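Local coordinates for 2-hydroxyisobutanoyl-CoA mutase large subunit (Aquincola tertiaricarbonis, PDB 4R3U), which works with a small cobalamin-binding subunit to interconvert 2-hydroxyisobutyryl-CoA and (S)-3-hydroxybutyryl-CoA, at residues D73-R84 and R314-K325. Residues are numbered along the deposited sequence; the frame is centred on the assembly and turned at random.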
loop_
_atom_site.group_PDB
_atom_site.type_symbol
_atom_site.label_atom_id
_atom_site.label_comp_id
_atom_site.label_asym_id
_atom_site.label_seq_id
_atom_site.Cartn_x
_atom_site.Cartn_y
_atom_site.Cartn_z
ATOM N N ASP A 73 24.263 12.520 -14.511
ATOM C CA ASP A 73 22.829 12.490 -14.855
ATOM C C ASP A 73 21.966 11.900 -13.713
ATOM O O ASP A 73 20.726 11.969 -13.755
ATOM C CB ASP A 73 22.595 11.742 -16.190
ATOM C CG ASP A 73 22.674 12.630 -17.420
ATOM O OD1 ASP A 73 23.144 13.772 -17.296
ATOM O OD2 ASP A 73 22.270 12.181 -18.503
ATOM N N ILE A 74 22.635 11.288 -12.713
ATOM C CA ILE A 74 22.007 10.770 -11.511
ATOM C C ILE A 74 22.284 11.859 -10.468
ATOM O O ILE A 74 21.384 12.647 -10.149
ATOM C CB ILE A 74 22.515 9.344 -11.148
ATOM C CG1 ILE A 74 22.122 8.352 -12.276
ATOM C CG2 ILE A 74 21.925 8.899 -9.795
ATOM C CD1 ILE A 74 22.756 6.965 -12.220
ATOM N N GLY A 75 23.555 11.981 -10.089
ATOM C CA GLY A 75 24.070 13.031 -9.226
ATOM C C GLY A 75 23.554 13.100 -7.804
ATOM O O GLY A 75 23.652 12.127 -7.037
ATOM N N LEU A 76 23.072 14.310 -7.423
ATOM C CA LEU A 76 22.607 14.630 -6.076
ATOM C C LEU A 76 21.291 15.452 -6.076
ATOM O O LEU A 76 21.065 16.260 -6.993
ATOM C CB LEU A 76 23.723 15.390 -5.319
ATOM C CG LEU A 76 25.029 14.621 -5.023
ATOM C CD1 LEU A 76 26.175 15.569 -4.705
ATOM C CD2 LEU A 76 24.847 13.645 -3.888
ATOM N N PRO A 77 20.414 15.261 -5.053
ATOM C CA PRO A 77 19.156 16.045 -5.013
ATOM C C PRO A 77 19.421 17.531 -4.792
ATOM O O PRO A 77 20.367 17.877 -4.083
ATOM C CB PRO A 77 18.386 15.426 -3.845
ATOM C CG PRO A 77 19.449 14.777 -2.982
ATOM C CD PRO A 77 20.512 14.319 -3.911
ATOM N N GLY A 78 18.630 18.391 -5.434
ATOM C CA GLY A 78 18.811 19.833 -5.319
ATOM C C GLY A 78 20.007 20.385 -6.081
ATOM O O GLY A 78 20.385 21.551 -5.891
ATOM N N ARG A 79 20.593 19.540 -6.962
ATOM C CA ARG A 79 21.708 19.846 -7.849
ATOM C C ARG A 79 21.341 19.354 -9.222
ATOM O O ARG A 79 20.738 18.298 -9.337
ATOM C CB ARG A 79 23.002 19.179 -7.384
ATOM C CG ARG A 79 24.250 20.001 -7.679
ATOM C CD ARG A 79 25.432 19.418 -6.938
ATOM N NE ARG A 79 26.723 19.916 -7.425
ATOM C CZ ARG A 79 27.662 20.488 -6.667
ATOM N NH1 ARG A 79 27.450 20.696 -5.373
ATOM N NH2 ARG A 79 28.803 20.891 -7.207
ATOM N N TYR A 80 21.693 20.130 -10.261
ATOM C CA TYR A 80 21.425 19.869 -11.678
ATOM C C TYR A 80 21.931 18.483 -12.126
ATOM O O TYR A 80 23.038 18.118 -11.710
ATOM C CB TYR A 80 22.069 20.996 -12.522
ATOM C CG TYR A 80 21.850 20.878 -14.020
ATOM C CD1 TYR A 80 20.749 21.474 -14.638
ATOM C CD2 TYR A 80 22.757 20.196 -14.826
ATOM C CE1 TYR A 80 20.564 21.391 -16.016
ATOM C CE2 TYR A 80 22.560 20.082 -16.200
ATOM C CZ TYR A 80 21.469 20.687 -16.791
ATOM O OH TYR A 80 21.312 20.601 -18.150
ATOM N N PRO A 81 21.186 17.695 -12.967
ATOM C CA PRO A 81 19.868 17.951 -13.556
ATOM C C PRO A 81 18.652 17.611 -12.696
ATOM O O PRO A 81 17.552 17.466 -13.241
ATOM C CB PRO A 81 19.924 17.163 -14.865
ATOM C CG PRO A 81 20.756 15.964 -14.522
ATOM C CD PRO A 81 21.686 16.371 -13.396
ATOM N N PHE A 82 18.832 17.522 -11.352
ATOM C CA PHE A 82 17.758 17.277 -10.368
ATOM C C PHE A 82 16.988 15.964 -10.501
ATOM O O PHE A 82 15.885 15.855 -9.983
ATOM C CB PHE A 82 16.775 18.475 -10.245
ATOM C CG PHE A 82 17.413 19.843 -10.161
ATOM C CD1 PHE A 82 17.756 20.393 -8.933
ATOM C CD2 PHE A 82 17.650 20.587 -11.311
ATOM C CE1 PHE A 82 18.325 21.655 -8.857
ATOM C CE2 PHE A 82 18.255 21.834 -11.235
ATOM C CZ PHE A 82 18.570 22.371 -10.008
ATOM N N THR A 83 17.580 14.949 -11.130
ATOM C CA THR A 83 16.970 13.613 -11.257
ATOM C C THR A 83 16.493 13.088 -9.873
ATOM O O THR A 83 15.372 12.574 -9.750
ATOM C CB THR A 83 18.020 12.692 -11.879
ATOM O OG1 THR A 83 18.593 13.358 -13.014
ATOM C CG2 THR A 83 17.484 11.273 -12.219
ATOM N N ARG A 84 17.335 13.271 -8.833
ATOM C CA ARG A 84 17.112 12.813 -7.454
ATOM C C ARG A 84 16.198 13.698 -6.572
ATOM O O ARG A 84 15.885 13.320 -5.448
ATOM C CB ARG A 84 18.465 12.543 -6.780
ATOM C CG ARG A 84 19.427 11.809 -7.720
ATOM C CD ARG A 84 20.557 11.146 -6.997
ATOM N NE ARG A 84 20.068 10.023 -6.221
ATOM C CZ ARG A 84 20.711 9.499 -5.193
ATOM N NH1 ARG A 84 21.884 9.991 -4.816
ATOM N NH2 ARG A 84 20.184 8.478 -4.524
ATOM N N ARG A 314 11.490 10.999 -12.379
ATOM C CA ARG A 314 12.927 11.296 -12.389
ATOM C C ARG A 314 13.358 11.729 -13.773
ATOM O O ARG A 314 14.086 12.722 -13.903
ATOM C CB ARG A 314 13.743 10.100 -11.870
ATOM C CG ARG A 314 13.400 9.750 -10.422
ATOM C CD ARG A 314 13.930 8.396 -9.999
ATOM N NE ARG A 314 15.288 8.483 -9.460
ATOM C CZ ARG A 314 16.391 8.177 -10.132
ATOM N NH1 ARG A 314 16.316 7.756 -11.392
ATOM N NH2 ARG A 314 17.579 8.285 -9.548
ATOM N N ALA A 315 12.835 11.051 -14.818
ATOM C CA ALA A 315 13.085 11.420 -16.226
ATOM C C ALA A 315 12.548 12.816 -16.529
ATOM O O ALA A 315 13.236 13.593 -17.162
ATOM C CB ALA A 315 12.452 10.403 -17.164
ATOM N N LEU A 316 11.338 13.143 -16.058
ATOM C CA LEU A 316 10.723 14.468 -16.245
ATOM C C LEU A 316 11.596 15.562 -15.659
ATOM O O LEU A 316 11.837 16.562 -16.325
ATOM C CB LEU A 316 9.325 14.515 -15.590
ATOM C CG LEU A 316 8.188 13.996 -16.448
ATOM C CD1 LEU A 316 7.023 13.566 -15.595
ATOM C CD2 LEU A 316 7.782 15.027 -17.485
ATOM N N ARG A 317 12.101 15.365 -14.420
ATOM C CA ARG A 317 12.974 16.329 -13.747
ATOM C C ARG A 317 14.250 16.563 -14.517
ATOM O O ARG A 317 14.691 17.715 -14.597
ATOM C CB ARG A 317 13.293 15.888 -12.318
ATOM C CG ARG A 317 12.298 16.405 -11.286
ATOM C CD ARG A 317 12.869 16.424 -9.878
ATOM N NE ARG A 317 13.222 15.075 -9.435
ATOM C CZ ARG A 317 12.414 14.262 -8.762
ATOM N NH1 ARG A 317 11.220 14.681 -8.366
ATOM N NH2 ARG A 317 12.807 13.039 -8.450
ATOM N N ARG A 318 14.851 15.479 -15.084
ATOM C CA ARG A 318 16.101 15.539 -15.859
ATOM C C ARG A 318 15.899 16.260 -17.189
ATOM O O ARG A 318 16.702 17.125 -17.539
ATOM C CB ARG A 318 16.699 14.131 -16.070
ATOM C CG ARG A 318 18.080 14.129 -16.745
ATOM C CD ARG A 318 18.903 12.951 -16.305
ATOM N NE ARG A 318 18.646 11.773 -17.120
ATOM C CZ ARG A 318 18.870 10.519 -16.738
ATOM N NH1 ARG A 318 18.655 9.520 -17.577
ATOM N NH2 ARG A 318 19.319 10.255 -15.517
ATOM N N CYS A 319 14.823 15.900 -17.922
ATOM C CA CYS A 319 14.425 16.478 -19.211
ATOM C C CYS A 319 14.151 17.972 -19.065
ATOM O O CYS A 319 14.669 18.779 -19.841
ATOM C CB CYS A 319 13.217 15.736 -19.780
ATOM S SG CYS A 319 13.567 14.040 -20.305
ATOM N N TYR A 320 13.388 18.328 -18.021
ATOM C CA TYR A 320 13.053 19.700 -17.688
ATOM C C TYR A 320 14.301 20.530 -17.427
ATOM O O TYR A 320 14.405 21.625 -17.981
ATOM C CB TYR A 320 12.119 19.751 -16.470
ATOM C CG TYR A 320 11.815 21.164 -16.013
ATOM C CD1 TYR A 320 10.957 21.984 -16.742
ATOM C CD2 TYR A 320 12.392 21.683 -14.856
ATOM C CE1 TYR A 320 10.662 23.282 -16.322
ATOM C CE2 TYR A 320 12.107 22.975 -14.426
ATOM C CZ TYR A 320 11.243 23.771 -15.166
ATOM O OH TYR A 320 10.962 25.043 -14.751
ATOM N N ALA A 321 15.244 20.016 -16.587
ATOM C CA ALA A 321 16.503 20.712 -16.287
ATOM C C ALA A 321 17.276 21.014 -17.573
ATOM O O ALA A 321 17.655 22.176 -17.798
ATOM C CB ALA A 321 17.356 19.885 -15.356
ATOM N N LYS A 322 17.446 19.970 -18.439
ATOM C CA LYS A 322 18.176 20.054 -19.699
ATOM C C LYS A 322 17.575 21.065 -20.666
ATOM O O LYS A 322 18.323 21.815 -21.281
ATOM C CB LYS A 322 18.350 18.662 -20.331
ATOM C CG LYS A 322 19.345 17.802 -19.569
ATOM C CD LYS A 322 19.431 16.362 -20.059
ATOM C CE LYS A 322 20.611 15.678 -19.399
ATOM N NZ LYS A 322 20.890 14.341 -19.985
ATOM N N ILE A 323 16.228 21.107 -20.762
ATOM C CA ILE A 323 15.470 22.010 -21.649
ATOM C C ILE A 323 15.681 23.460 -21.219
ATOM O O ILE A 323 16.042 24.297 -22.043
ATOM C CB ILE A 323 13.961 21.620 -21.692
ATOM C CG1 ILE A 323 13.739 20.262 -22.408
ATOM C CG2 ILE A 323 13.105 22.711 -22.326
ATOM C CD1 ILE A 323 12.299 19.599 -22.082
ATOM N N MET A 324 15.458 23.745 -19.926
ATOM C CA MET A 324 15.600 25.071 -19.326
ATOM C C MET A 324 17.020 25.631 -19.451
ATOM O O MET A 324 17.185 26.775 -19.896
ATOM C CB MET A 324 15.090 25.062 -17.868
ATOM C CG MET A 324 13.603 24.703 -17.743
ATOM S SD MET A 324 12.450 25.552 -18.889
ATOM C CE MET A 324 12.303 27.063 -18.108
ATOM N N LYS A 325 18.037 24.802 -19.161
ATOM C CA LYS A 325 19.436 25.184 -19.288
ATOM C C LYS A 325 19.873 25.296 -20.735
ATOM O O LYS A 325 20.346 26.359 -21.138
ATOM C CB LYS A 325 20.369 24.211 -18.531
ATOM C CG LYS A 325 21.810 24.730 -18.425
ATOM C CD LYS A 325 22.831 23.621 -18.205
ATOM C CE LYS A 325 24.023 24.149 -17.473
ATOM N NZ LYS A 325 24.770 23.059 -16.795
#
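Asp73 meets Arg318 and Lys322 in a salt-bridge network where a loop of the methylmalonyl-CoA mutase-type TIM barrel lies on helix 306-327. Lys322 NZ reaches Asp73 OD2 at 3.0 Å, from above the carboxylate plane, and also pairs with Glu430. Arg318 adds a long charge pairing, its NE 3.9 Å from Asp73 OD2, which lies over the guanidinium face. Arg318 NH2 bonds to Asp73 O at 2.8 Å from one face of that carbonyl, while Thr83 OG1 donates from the opposite face. Arg318 NH1 turns to Thr427 and Glu430 of helix 420-442. With an alanine at Arg318, Asp73 O is likely to lose one of its two donors and Glu430 one of its charge partners. One residue earlier, Arg317 NH2 holds Thr83 O in its guanidinium plane at 2.9 Å, near Met90 of the substrate site. Thr83 CG2 rests over one face of the Arg314 guanidinium, whose charge goes to Glu423 and Asp414. Cis-Pro81 sets its ring alongside the Arg318 chain. With CG anti to N (chi1 -179°), the Tyr80 ring has Ala321 O at its edge. Over one face sits Lys325 NZ, a cation-pi contact 4.1 Å from the ring centroid, while Pro81 CB covers the other.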